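Local coordinates for desmoplakin (Homo sapiens, PDB 3R6N), which probably helps link intermediate filaments to desmosomes in cell adhesion, and its plakin domain contains a rigid four-spectrin-repeat fragment, at residues Asp90-Thr102 / Leu152-Ala166. Residues are numbered along the deposited sequence; the frame is centred on the assembly and turned at random.
Sequences DHLRQLQNIIQAT and LKQESDQLVLNQHPA. With D1D ((4S,5S)-1,2-dithiane-4,5-diol), chain C.
The backbone oxygen H91 O takes two donors from opposite faces of its carbonyl plane: L95 N of its own helix and, across the contact, H164 NE2 at 2.8 Å. In this spectrin-repeat bundle the bond ties the turn after helix 130-161 to the antiparallel helix 68-117. Segment 152-161 runs against segment 90-102 at 149° and finishes in a Schellman motif, with Q163 as its C-prime residue and H164 N returning to L159 O. The H164 imidazole, its CG anti to the backbone N (chi1 -170°), then reaches back to the neighbouring helix. Both ring nitrogens are used close to the ring plane, ND1 accepting from A166 N at the N-cap of helix 167-225, which should fix the ring's rotation. The H91 ring turns its edge to one face of H164 in a T-shaped pair, planes 65° apart, while P165 CD sits over the centre of the H91 ring, 3.3 Å from its centroid, as a CH-pi contact. W30, in a loop, touches both P165 and L95. Farther along, I98 CD1 lies 3.6 Å from L152 CD1 and also meets E155 OE2 and S156 CB, and Q94 CB meets L159 CD2. T102 OG1 donates to I98 O and lies 3.7 Å from L152 CD2.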
# COMPACT_ATOMS: atom_id res chain seq x y z
N ASP A 90 -37.93 33.19 11.17
CA ASP A 90 -36.56 32.92 11.57
C ASP A 90 -36.23 31.43 11.54
O ASP A 90 -35.13 31.04 11.15
CB ASP A 90 -36.27 33.49 12.96
CG ASP A 90 -35.59 34.84 12.91
OD1 ASP A 90 -34.37 34.88 12.66
OD2 ASP A 90 -36.28 35.87 13.11
N HIS A 91 -37.19 30.61 11.95
CA HIS A 91 -37.00 29.16 11.94
C HIS A 91 -36.79 28.66 10.51
O HIS A 91 -35.94 27.79 10.27
CB HIS A 91 -38.18 28.45 12.59
CG HIS A 91 -38.13 28.44 14.09
ND1 HIS A 91 -39.27 28.48 14.87
CD2 HIS A 91 -37.09 28.39 14.95
CE1 HIS A 91 -38.92 28.45 16.14
NE2 HIS A 91 -37.61 28.40 16.22
N LEU A 92 -37.56 29.21 9.58
CA LEU A 92 -37.40 28.88 8.17
C LEU A 92 -36.00 29.29 7.70
O LEU A 92 -35.28 28.48 7.11
CB LEU A 92 -38.47 29.58 7.33
CG LEU A 92 -39.88 28.99 7.38
CD1 LEU A 92 -40.80 29.74 6.44
CD2 LEU A 92 -39.84 27.52 7.02
N ARG A 93 -35.63 30.53 7.97
CA ARG A 93 -34.31 31.04 7.62
C ARG A 93 -33.20 30.11 8.11
O ARG A 93 -32.42 29.59 7.32
CB ARG A 93 -34.11 32.44 8.19
CG ARG A 93 -34.54 33.56 7.27
CD ARG A 93 -33.57 33.70 6.12
NE ARG A 93 -33.50 35.08 5.65
CZ ARG A 93 -32.55 35.54 4.84
NH1 ARG A 93 -31.58 34.74 4.41
NH2 ARG A 93 -32.56 36.82 4.47
N GLN A 94 -33.14 29.93 9.43
CA GLN A 94 -32.14 29.07 10.05
C GLN A 94 -32.06 27.72 9.34
O GLN A 94 -30.97 27.21 9.09
CB GLN A 94 -32.45 28.85 11.53
CG GLN A 94 -32.49 30.12 12.37
CD GLN A 94 -32.83 29.84 13.83
OE1 GLN A 94 -33.83 29.19 14.13
NE2 GLN A 94 -31.99 30.34 14.73
N LEU A 95 -33.22 27.16 9.01
CA LEU A 95 -33.29 25.87 8.33
C LEU A 95 -32.61 25.94 6.97
O LEU A 95 -31.67 25.18 6.70
CB LEU A 95 -34.73 25.41 8.15
CG LEU A 95 -34.93 24.01 7.57
CD1 LEU A 95 -34.33 22.97 8.49
CD2 LEU A 95 -36.40 23.71 7.31
N GLN A 96 -33.08 26.84 6.12
CA GLN A 96 -32.54 26.98 4.78
C GLN A 96 -31.02 27.07 4.82
O GLN A 96 -30.33 26.36 4.08
CB GLN A 96 -33.13 28.20 4.07
CG GLN A 96 -32.91 28.21 2.57
CD GLN A 96 -33.39 29.50 1.93
OE1 GLN A 96 -32.92 30.59 2.27
NE2 GLN A 96 -34.32 29.39 0.99
N ASN A 97 -30.49 27.93 5.68
CA ASN A 97 -29.05 28.06 5.82
C ASN A 97 -28.37 26.73 6.11
O ASN A 97 -27.54 26.26 5.34
CB ASN A 97 -28.68 29.09 6.89
CG ASN A 97 -28.82 30.52 6.40
OD1 ASN A 97 -29.67 30.82 5.56
ND2 ASN A 97 -27.98 31.40 6.92
N ILE A 98 -28.75 26.12 7.24
CA ILE A 98 -28.10 24.89 7.68
C ILE A 98 -28.17 23.79 6.63
O ILE A 98 -27.22 23.02 6.47
CB ILE A 98 -28.69 24.38 9.03
CG1 ILE A 98 -27.73 23.37 9.68
CG2 ILE A 98 -30.07 23.79 8.84
CD1 ILE A 98 -26.41 23.97 10.08
N ILE A 99 -29.28 23.72 5.90
CA ILE A 99 -29.44 22.69 4.88
C ILE A 99 -28.60 22.98 3.64
O ILE A 99 -27.88 22.11 3.15
CB ILE A 99 -30.90 22.50 4.48
CG1 ILE A 99 -31.74 22.14 5.70
CG2 ILE A 99 -31.03 21.42 3.42
CD1 ILE A 99 -33.17 21.83 5.37
N GLN A 100 -28.72 24.20 3.12
CA GLN A 100 -27.90 24.62 1.98
C GLN A 100 -26.44 24.30 2.23
O GLN A 100 -25.77 23.69 1.39
CB GLN A 100 -28.07 26.12 1.73
CG GLN A 100 -29.41 26.50 1.14
CD GLN A 100 -29.54 27.99 0.90
OE1 GLN A 100 -28.76 28.78 1.43
NE2 GLN A 100 -30.51 28.37 0.08
N ALA A 101 -25.94 24.72 3.39
CA ALA A 101 -24.55 24.47 3.76
C ALA A 101 -24.23 22.98 3.74
O ALA A 101 -23.29 22.55 3.06
CB ALA A 101 -24.27 25.06 5.13
N THR A 102 -25.01 22.20 4.48
CA THR A 102 -24.78 20.76 4.57
C THR A 102 -24.93 20.09 3.21
O THR A 102 -24.25 19.12 2.89
CB THR A 102 -25.75 20.10 5.56
OG1 THR A 102 -25.64 20.75 6.82
CG2 THR A 102 -25.42 18.63 5.73
N LEU A 152 -19.76 23.85 11.54
CA LEU A 152 -21.07 23.69 10.93
C LEU A 152 -21.97 22.85 11.83
O LEU A 152 -23.18 23.06 11.89
CB LEU A 152 -20.98 23.05 9.55
CG LEU A 152 -22.36 22.89 8.90
CD1 LEU A 152 -23.04 24.24 8.76
CD2 LEU A 152 -22.26 22.19 7.55
N LYS A 153 -21.38 21.89 12.54
CA LYS A 153 -22.14 21.10 13.50
C LYS A 153 -22.42 21.92 14.75
O LYS A 153 -23.45 21.76 15.39
CB LYS A 153 -21.40 19.81 13.87
CG LYS A 153 -22.26 18.85 14.68
CD LYS A 153 -21.43 17.98 15.59
CE LYS A 153 -22.31 17.07 16.44
NZ LYS A 153 -21.50 16.17 17.31
N GLN A 154 -21.48 22.78 15.11
CA GLN A 154 -21.64 23.64 16.28
C GLN A 154 -22.76 24.65 16.04
O GLN A 154 -23.38 25.13 16.98
CB GLN A 154 -20.33 24.36 16.62
CG GLN A 154 -19.14 23.44 16.86
CD GLN A 154 -19.36 22.46 18.01
OE1 GLN A 154 -20.07 22.77 18.97
NE2 GLN A 154 -18.75 21.29 17.91
N GLU A 155 -23.01 24.95 14.77
CA GLU A 155 -24.11 25.82 14.39
C GLU A 155 -25.42 25.04 14.43
O GLU A 155 -26.49 25.59 14.69
CB GLU A 155 -23.89 26.37 12.98
CG GLU A 155 -25.15 26.92 12.33
CD GLU A 155 -24.93 27.37 10.90
OE1 GLU A 155 -23.76 27.56 10.51
OE2 GLU A 155 -25.93 27.52 10.16
N SER A 156 -25.32 23.74 14.17
CA SER A 156 -26.48 22.86 14.11
C SER A 156 -26.96 22.48 15.51
O SER A 156 -28.16 22.52 15.79
CB SER A 156 -26.13 21.61 13.31
OG SER A 156 -27.22 20.70 13.28
N ASP A 157 -26.02 22.10 16.37
CA ASP A 157 -26.35 21.72 17.74
C ASP A 157 -27.06 22.86 18.46
O ASP A 157 -27.91 22.62 19.32
CB ASP A 157 -25.09 21.33 18.51
CG ASP A 157 -24.50 20.02 18.03
OD1 ASP A 157 -25.14 19.34 17.21
OD2 ASP A 157 -23.38 19.68 18.48
N GLN A 158 -26.70 24.09 18.11
CA GLN A 158 -27.32 25.27 18.71
C GLN A 158 -28.80 25.33 18.37
O GLN A 158 -29.62 25.72 19.21
CB GLN A 158 -26.61 26.54 18.23
CG GLN A 158 -27.11 27.83 18.87
CD GLN A 158 -26.62 28.01 20.30
OE1 GLN A 158 -25.76 27.26 20.78
NE2 GLN A 158 -27.16 29.01 20.99
N LEU A 159 -29.15 24.95 17.14
CA LEU A 159 -30.53 24.94 16.68
C LEU A 159 -31.37 23.87 17.37
O LEU A 159 -32.57 24.03 17.57
CB LEU A 159 -30.60 24.76 15.16
CG LEU A 159 -30.60 26.02 14.30
CD1 LEU A 159 -29.39 26.90 14.58
CD2 LEU A 159 -30.66 25.64 12.83
N VAL A 160 -30.73 22.76 17.72
CA VAL A 160 -31.39 21.69 18.45
C VAL A 160 -31.56 22.12 19.91
O VAL A 160 -32.57 21.81 20.55
CB VAL A 160 -30.58 20.38 18.39
CG1 VAL A 160 -31.30 19.26 19.13
CG2 VAL A 160 -30.30 19.99 16.94
N LEU A 161 -30.57 22.84 20.41
CA LEU A 161 -30.60 23.34 21.78
C LEU A 161 -31.75 24.32 21.97
O LEU A 161 -32.34 24.40 23.04
CB LEU A 161 -29.27 24.03 22.11
CG LEU A 161 -29.09 24.60 23.52
CD1 LEU A 161 -29.19 23.51 24.58
CD2 LEU A 161 -27.75 25.32 23.62
N ASN A 162 -32.07 25.06 20.91
CA ASN A 162 -33.16 26.01 20.95
C ASN A 162 -34.48 25.40 20.49
O ASN A 162 -35.37 26.12 20.04
CB ASN A 162 -32.82 27.24 20.09
CG ASN A 162 -31.58 27.96 20.56
OD1 ASN A 162 -30.61 28.09 19.82
ND2 ASN A 162 -31.60 28.42 21.81
N GLN A 163 -34.59 24.09 20.63
CA GLN A 163 -35.78 23.36 20.21
C GLN A 163 -36.37 23.88 18.90
O GLN A 163 -37.53 24.28 18.84
CB GLN A 163 -36.86 23.36 21.29
CG GLN A 163 -36.69 22.27 22.34
CD GLN A 163 -36.02 22.76 23.60
OE1 GLN A 163 -36.45 23.74 24.21
NE2 GLN A 163 -34.95 22.08 24.00
N HIS A 164 -35.55 23.88 17.85
CA HIS A 164 -36.03 24.22 16.51
C HIS A 164 -37.09 23.21 16.10
O HIS A 164 -36.89 22.00 16.22
CB HIS A 164 -34.87 24.21 15.52
CG HIS A 164 -35.21 24.77 14.17
ND1 HIS A 164 -36.01 24.11 13.27
CD2 HIS A 164 -34.86 25.93 13.57
CE1 HIS A 164 -36.14 24.84 12.18
NE2 HIS A 164 -35.45 25.95 12.33
N PRO A 165 -38.23 23.70 15.61
CA PRO A 165 -39.34 22.83 15.21
C PRO A 165 -38.92 21.70 14.27
O PRO A 165 -39.65 20.70 14.14
CB PRO A 165 -40.31 23.79 14.49
CG PRO A 165 -39.53 25.04 14.25
CD PRO A 165 -38.55 25.12 15.37
N ALA A 166 -37.77 21.83 13.63
CA ALA A 166 -37.30 20.79 12.72
C ALA A 166 -36.03 20.10 13.22
O ALA A 166 -35.30 19.50 12.43
CB ALA A 166 -37.09 21.36 11.33
S1 D1D C . -20.52 15.78 11.30
C1 D1D C . -20.33 16.21 13.00
C2 D1D C . -18.87 16.15 13.44
O2 D1D C . -18.79 15.43 14.67
C3 D1D C . -17.94 15.49 12.41
O3 D1D C . -16.72 15.12 13.07
C4 D1D C . -17.60 16.42 11.25
S4 D1D C . -19.06 16.69 10.30